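Local coordinates for polyketide synthase type I (Bacillus amyloliquefaciens, PDB 5KKU), which is a modular synthase whose N-terminal dehydratase domain, the part in this chain, probably eliminates water from intermediates of the difficidin assembly line, at residues P54-Q59 and Y115-A120; D225-Y230 and V272-E277. All coordinates share one frame; numbering follows the deposited sequence.

In the fold
The two contacts sit on either side of the seam between the two hotdog folds of this dehydratase domain. Contact 1 pairs strands 55-62 and 107-116 in the N-terminal hotdog; contact 2 pairs strands 219-229 and 272-283 in the C-terminal one. Strands 55-62 and 219-229 are antiparallel neighbours, so the pairing runs on from one fold into the other, and the contact centres lie about 9 Å apart. A salt bridge crosses the seam from Arg226 NH1 to Glu56 OE1 (2.7 Å), and Gln59 N probably donates to Asp225 O (2.9 Å). Contact 1 is away from the predicted catalytic residues; in contact 2, the Phe227 side chain lies about 11 Å from that of Asp198, the predicted proton donor.

Contact 1. Residues P54-Q59 and Y115-A120; sequences PIELRQ and YLQEDA
Glu56 OE2 is held by two nitrogens of Arg58, whose guanidinium in turn lies on the Tyr115 ring across the contact. The grip is side-on: Arg58 NE reaches Glu56 OE2 at 2.9 Å on its anti lone pair. Arg58 NH2 lies 2.8 Å from Glu56 OE2, nearly in line with the carboxylate bond to that oxygen. Because OE2 sits in the guanidinium plane, the salt bridge leaves the flat face for stacking. Arg58 CZ stands 3.7 Å from the centroid of the Tyr115 ring, the planes are 17° apart, and NH1 is over the middle of the ring: a cation-pi stack. An extended chain from CG to NE carries the group there, its CD passing by the CD1-CE1 side of the ring. The strands that carry these side chains, in the N-terminal hotdog fold, run antiparallel, with Glu56 and Tyr115 as a hydrogen-bonded pair, Glu56 N to Tyr115 O at 3.1 Å. Two residues further on, Gln117 N donates to Pro54 O at 2.9 Å, where the second strand gives way to loop. Ile55 CG2 meets Leu116 CD2 at 4.0 Å, and Ile55 continues inward onto Ala46 of helix 37-49. The other carboxylate oxygen of Glu56, OE1, is taken by Arg226.

Contact 2. Residues D225-Y230 and V272-E277; sequences DRFCMY and VLAECE
Arg226 reaches across to Glu275 and Glu277 with its guanidinium turned steeply against both carboxylates, 81° from the plane of Glu275 and 65° from that of Glu277. Its chain runs extended, then bends at CD (chi3 95°), which swings NE and NH2 toward the partner strand. Two salt bridges join the three residues into a network: Arg226 NH2 meets Glu275 OE1 at 2.6 Å, and Arg226 NE meets Glu277 OE2 at 3.2 Å, in a straight bond from above the carboxylate plane. Tyr230, just past the end of strand 226-229, donates from OH to Glu275 OE1 at 2.9 Å, on the anti side but tilted out of the carboxylate plane. The Tyr230 ring lies alongside Val272, and Cys228 SG rests over one ring face toward the rim.

Within the C-terminal hotdog fold, Arg226 with Glu277 and Cys228 with Glu275 are antiparallel hydrogen-bonded pairs, Glu277 N reaching Arg226 O at 2.7 Å. A classic beta bulge sets Asp225 and Arg226 both opposite Glu277. The sheet's other face is apolar: Phe227 sets CD2 3.6 Å from Cys276 CB, Cys276 SG lies at the ring edge, and Ala274 CB touches Met229 SD at 3.8 Å.

Counting Glu56 of the neighbouring strand, three carboxylates surround Arg226, while OE1 of buried Glu275 receives both a guanidinium and a phenol; such surroundings would favour the ionised form of Glu275.

Contact 1. Residues P54-Q59 and Y115-A120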
loop_
_atom_site.group_PDB
_atom_site.type_symbol
_atom_site.label_atom_id
_atom_site.label_comp_id
_atom_site.label_asym_id
_atom_site.label_seq_id
_atom_site.Cartn_x
_atom_site.Cartn_y
_atom_site.Cartn_z
ATOM N N PRO A 54 18.657 3.581 -7.553
ATOM C CA PRO A 54 17.206 3.721 -7.405
ATOM C C PRO A 54 16.425 2.741 -8.260
ATOM O O PRO A 54 16.822 2.566 -9.349
ATOM C CB PRO A 54 16.957 5.160 -7.832
ATOM C CG PRO A 54 17.954 5.412 -8.844
ATOM C CD PRO A 54 19.143 4.904 -8.169
ATOM N N ILE A 55 15.365 2.130 -7.743
ATOM C CA ILE A 55 14.601 1.170 -8.530
ATOM C C ILE A 55 13.098 1.345 -8.370
ATOM O O ILE A 55 12.629 1.957 -7.410
ATOM C CB ILE A 55 14.976 -0.279 -8.165
ATOM C CG1 ILE A 55 14.544 -0.597 -6.733
ATOM C CG2 ILE A 55 16.471 -0.503 -8.339
ATOM C CD1 ILE A 55 13.066 -0.888 -6.591
ATOM N N GLU A 56 12.350 0.801 -9.323
ATOM C CA GLU A 56 10.898 0.883 -9.304
ATOM C C GLU A 56 10.290 -0.509 -9.424
ATOM O O GLU A 56 11.005 -1.502 -9.555
ATOM C CB GLU A 56 10.394 1.777 -10.438
ATOM C CG GLU A 56 10.599 1.194 -11.827
ATOM C CD GLU A 56 10.367 2.211 -12.926
ATOM O OE1 GLU A 56 10.559 3.419 -12.672
ATOM O OE2 GLU A 56 9.991 1.803 -14.046
ATOM N N LEU A 57 8.964 -0.572 -9.379
ATOM C CA LEU A 57 8.266 -1.809 -9.479
ATOM C C LEU A 57 7.183 -1.807 -10.530
ATOM O O LEU A 57 6.526 -0.844 -10.725
ATOM C CB LEU A 57 7.718 -2.221 -8.130
ATOM C CG LEU A 57 8.611 -2.091 -6.939
ATOM C CD1 LEU A 57 7.845 -2.173 -5.663
ATOM C CD2 LEU A 57 9.717 -3.109 -6.931
ATOM N N ARG A 58 7.003 -2.905 -11.211
ATOM C CA ARG A 58 5.986 -3.019 -12.215
ATOM C C ARG A 58 5.223 -4.330 -12.113
ATOM O O ARG A 58 5.713 -5.263 -11.595
ATOM C CB ARG A 58 6.580 -2.870 -13.595
ATOM C CG ARG A 58 7.497 -1.695 -13.742
ATOM C CD ARG A 58 7.873 -1.519 -15.183
ATOM N NE ARG A 58 8.849 -0.479 -15.377
ATOM C CZ ARG A 58 9.661 -0.423 -16.414
ATOM N NH1 ARG A 58 9.606 -1.341 -17.336
ATOM N NH2 ARG A 58 10.524 0.559 -16.517
ATOM N N GLN A 59 4.053 -4.393 -12.690
ATOM C CA GLN A 59 3.221 -5.572 -12.696
ATOM C C GLN A 59 3.129 -6.239 -11.349
ATOM O O GLN A 59 3.256 -7.403 -11.224
ATOM C CB GLN A 59 3.656 -6.560 -13.758
ATOM C CG GLN A 59 3.859 -5.972 -15.130
ATOM C CD GLN A 59 2.658 -5.244 -15.659
ATOM O OE1 GLN A 59 1.618 -5.820 -15.828
ATOM N NE2 GLN A 59 2.804 -3.972 -15.918
ATOM N N TYR A 115 12.738 -3.087 -11.804
ATOM C CA TYR A 115 13.625 -2.467 -12.767
ATOM C C TYR A 115 14.482 -1.394 -12.162
ATOM O O TYR A 115 14.158 -0.827 -11.178
ATOM C CB TYR A 115 12.838 -1.806 -13.856
ATOM C CG TYR A 115 12.107 -2.725 -14.733
ATOM C CD1 TYR A 115 11.007 -3.386 -14.282
ATOM C CD2 TYR A 115 12.509 -2.937 -16.012
ATOM C CE1 TYR A 115 10.334 -4.236 -15.083
ATOM C CE2 TYR A 115 11.839 -3.791 -16.833
ATOM C CZ TYR A 115 10.752 -4.436 -16.354
ATOM O OH TYR A 115 10.078 -5.291 -17.140
ATOM N N LEU A 116 15.562 -1.089 -12.820
ATOM C CA LEU A 116 16.350 -0.009 -12.350
ATOM C C LEU A 116 15.651 1.267 -12.810
ATOM O O LEU A 116 15.148 1.337 -13.875
ATOM C CB LEU A 116 17.755 -0.120 -12.883
ATOM C CG LEU A 116 18.526 -1.300 -12.311
ATOM C CD1 LEU A 116 19.480 -1.865 -13.325
ATOM C CD2 LEU A 116 19.300 -0.953 -11.072
ATOM N N GLN A 117 15.609 2.261 -11.958
ATOM C CA GLN A 117 14.988 3.526 -12.305
ATOM C C GLN A 117 16.081 4.410 -12.861
ATOM O O GLN A 117 17.160 4.488 -12.337
ATOM C CB GLN A 117 14.309 4.093 -11.096
ATOM C CG GLN A 117 13.787 5.478 -11.235
ATOM C CD GLN A 117 13.866 6.221 -9.924
ATOM O OE1 GLN A 117 13.651 5.660 -8.830
ATOM N NE2 GLN A 117 14.229 7.487 -10.022
ATOM N N GLU A 118 15.764 5.081 -13.941
ATOM C CA GLU A 118 16.672 5.847 -14.786
ATOM C C GLU A 118 15.933 6.957 -15.525
ATOM O O GLU A 118 16.549 7.790 -16.190
ATOM C CB GLU A 118 17.376 4.928 -15.786
ATOM C CG GLU A 118 16.431 4.094 -16.635
ATOM C CD GLU A 118 16.822 4.080 -18.100
ATOM O OE1 GLU A 118 17.657 3.235 -18.485
ATOM O OE2 GLU A 118 16.295 4.913 -18.867
ATOM N N ASP A 119 14.610 6.964 -15.404
ATOM C CA ASP A 119 13.785 7.972 -16.059
ATOM C C ASP A 119 13.155 8.917 -15.042
ATOM O O ASP A 119 12.801 8.507 -13.936
ATOM C CB ASP A 119 12.696 7.307 -16.904
ATOM C CG ASP A 119 13.233 6.730 -18.199
ATOM O OD1 ASP A 119 13.451 7.506 -19.152
ATOM O OD2 ASP A 119 13.439 5.500 -18.262
ATOM N N ALA A 120 13.019 10.183 -15.422
ATOM C CA ALA A 120 12.448 11.160 -14.567
ATOM C C ALA A 120 10.959 11.036 -14.403
ATOM O O ALA A 120 10.284 10.429 -15.188
ATOM C CB ALA A 120 12.790 12.502 -15.146
#

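Contact 2. Residues D225-Y230 and V272-E277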
loop_
_atom_site.group_PDB
_atom_site.type_symbol
_atom_site.label_atom_id
_atom_site.label_comp_id
_atom_site.label_asym_id
_atom_site.label_seq_id
_atom_site.Cartn_x
_atom_site.Cartn_y
_atom_site.Cartn_z
ATOM N N ASP A 225 0.319 -1.485 -11.877
ATOM C CA ASP A 225 1.110 -1.539 -13.093
ATOM C C ASP A 225 2.501 -1.013 -12.863
ATOM O O ASP A 225 3.449 -1.606 -13.246
ATOM C CB ASP A 225 0.445 -0.838 -14.252
ATOM C CG ASP A 225 -0.430 -1.738 -15.044
ATOM O OD1 ASP A 225 -0.675 -2.876 -14.647
ATOM O OD2 ASP A 225 -0.916 -1.334 -16.085
ATOM N N ARG A 226 2.608 0.126 -12.202
ATOM C CA ARG A 226 3.873 0.686 -11.835
ATOM C C ARG A 226 3.822 1.485 -10.561
ATOM O O ARG A 226 2.910 2.241 -10.365
ATOM C CB ARG A 226 4.481 1.520 -12.964
ATOM C CG ARG A 226 5.809 2.124 -12.595
ATOM C CD ARG A 226 6.545 2.804 -13.723
ATOM N NE ARG A 226 6.247 4.214 -13.716
ATOM C CZ ARG A 226 7.056 5.138 -13.272
ATOM N NH1 ARG A 226 8.252 4.828 -12.854
ATOM N NH2 ARG A 226 6.666 6.364 -13.287
ATOM N N PHE A 227 4.804 1.305 -9.705
ATOM C CA PHE A 227 5.015 2.140 -8.556
ATOM C C PHE A 227 6.466 2.539 -8.477
ATOM O O PHE A 227 7.324 1.742 -8.666
ATOM C CB PHE A 227 4.581 1.462 -7.263
ATOM C CG PHE A 227 4.532 2.370 -6.100
ATOM C CD1 PHE A 227 5.630 2.588 -5.360
ATOM C CD2 PHE A 227 3.354 3.010 -5.737
ATOM C CE1 PHE A 227 5.600 3.444 -4.293
ATOM C CE2 PHE A 227 3.317 3.852 -4.657
ATOM C CZ PHE A 227 4.449 4.073 -3.940
ATOM N N CYS A 228 6.744 3.784 -8.207
ATOM C CA CYS A 228 8.091 4.260 -8.222
ATOM C C CYS A 228 8.324 5.325 -7.165
ATOM O O CYS A 228 7.649 6.301 -7.168
ATOM C CB CYS A 228 8.410 4.782 -9.615
ATOM S SG CYS A 228 10.048 5.397 -9.883
ATOM N N MET A 229 9.154 5.306 -6.216
ATOM C CA MET A 229 9.638 6.210 -5.171
ATOM C C MET A 229 10.690 7.157 -5.723
ATOM O O MET A 229 11.709 6.717 -6.251
ATOM C CB MET A 229 10.218 5.433 -3.984
ATOM C CG MET A 229 9.208 4.607 -3.206
ATOM S SD MET A 229 7.883 5.609 -2.498
ATOM C CE MET A 229 8.784 6.569 -1.282
ATOM N N TYR A 230 10.487 8.438 -5.732
ATOM C CA TYR A 230 11.577 9.205 -6.246
ATOM C C TYR A 230 12.333 9.855 -5.112
ATOM O O TYR A 230 13.494 10.088 -5.199
ATOM C CB TYR A 230 11.123 10.201 -7.260
ATOM C CG TYR A 230 10.579 9.619 -8.485
ATOM C CD1 TYR A 230 11.388 9.272 -9.543
ATOM C CD2 TYR A 230 9.241 9.429 -8.618
ATOM C CE1 TYR A 230 10.863 8.760 -10.694
ATOM C CE2 TYR A 230 8.717 8.928 -9.758
ATOM C CZ TYR A 230 9.521 8.602 -10.782
ATOM O OH TYR A 230 8.933 8.091 -11.858
ATOM N N VAL A 272 7.315 15.737 -6.907
ATOM C CA VAL A 272 6.926 14.343 -6.985
ATOM C C VAL A 272 7.696 13.421 -6.023
ATOM O O VAL A 272 8.856 13.258 -6.142
ATOM C CB VAL A 272 6.962 13.835 -8.430
ATOM C CG1 VAL A 272 6.756 12.338 -8.487
ATOM C CG2 VAL A 272 5.895 14.505 -9.256
ATOM N N LEU A 273 7.017 12.794 -5.092
ATOM C CA LEU A 273 7.688 11.872 -4.203
ATOM C C LEU A 273 7.534 10.467 -4.721
ATOM O O LEU A 273 8.472 9.736 -4.687
ATOM C CB LEU A 273 7.259 11.958 -2.737
ATOM C CG LEU A 273 6.947 13.279 -2.080
ATOM C CD1 LEU A 273 6.101 13.135 -0.850
ATOM C CD2 LEU A 273 8.156 14.130 -1.811
ATOM N N ALA A 274 6.361 10.135 -5.202
ATOM C CA ALA A 274 6.087 8.849 -5.735
ATOM C C ALA A 274 5.023 8.829 -6.831
ATOM O O ALA A 274 4.190 9.653 -6.873
ATOM C CB ALA A 274 5.721 7.934 -4.605
ATOM N N GLU A 275 5.042 7.827 -7.679
ATOM C CA GLU A 275 4.064 7.651 -8.706
ATOM C C GLU A 275 3.487 6.261 -8.681
ATOM O O GLU A 275 4.209 5.289 -8.586
ATOM C CB GLU A 275 4.671 7.889 -10.075
ATOM C CG GLU A 275 5.032 9.301 -10.439
ATOM C CD GLU A 275 5.325 9.432 -11.903
ATOM O OE1 GLU A 275 6.156 8.729 -12.388
ATOM O OE2 GLU A 275 4.690 10.198 -12.580
ATOM N N CYS A 276 2.203 6.171 -8.848
ATOM C CA CYS A 276 1.542 4.929 -8.922
ATOM C C CYS A 276 0.664 4.864 -10.130
ATOM O O CYS A 276 -0.258 5.578 -10.249
ATOM C CB CYS A 276 0.753 4.689 -7.663
ATOM S SG CYS A 276 -0.084 3.144 -7.559
ATOM N N GLU A 277 0.929 3.941 -11.003
ATOM C CA GLU A 277 0.172 3.838 -12.211
ATOM C C GLU A 277 -0.767 2.681 -12.149
ATOM O O GLU A 277 -0.332 1.588 -11.962
ATOM C CB GLU A 277 1.102 3.647 -13.369
ATOM C CG GLU A 277 1.676 4.890 -13.918
ATOM C CD GLU A 277 2.597 4.598 -15.039
ATOM O OE1 GLU A 277 2.293 3.695 -15.824
ATOM O OE2 GLU A 277 3.611 5.257 -15.123
#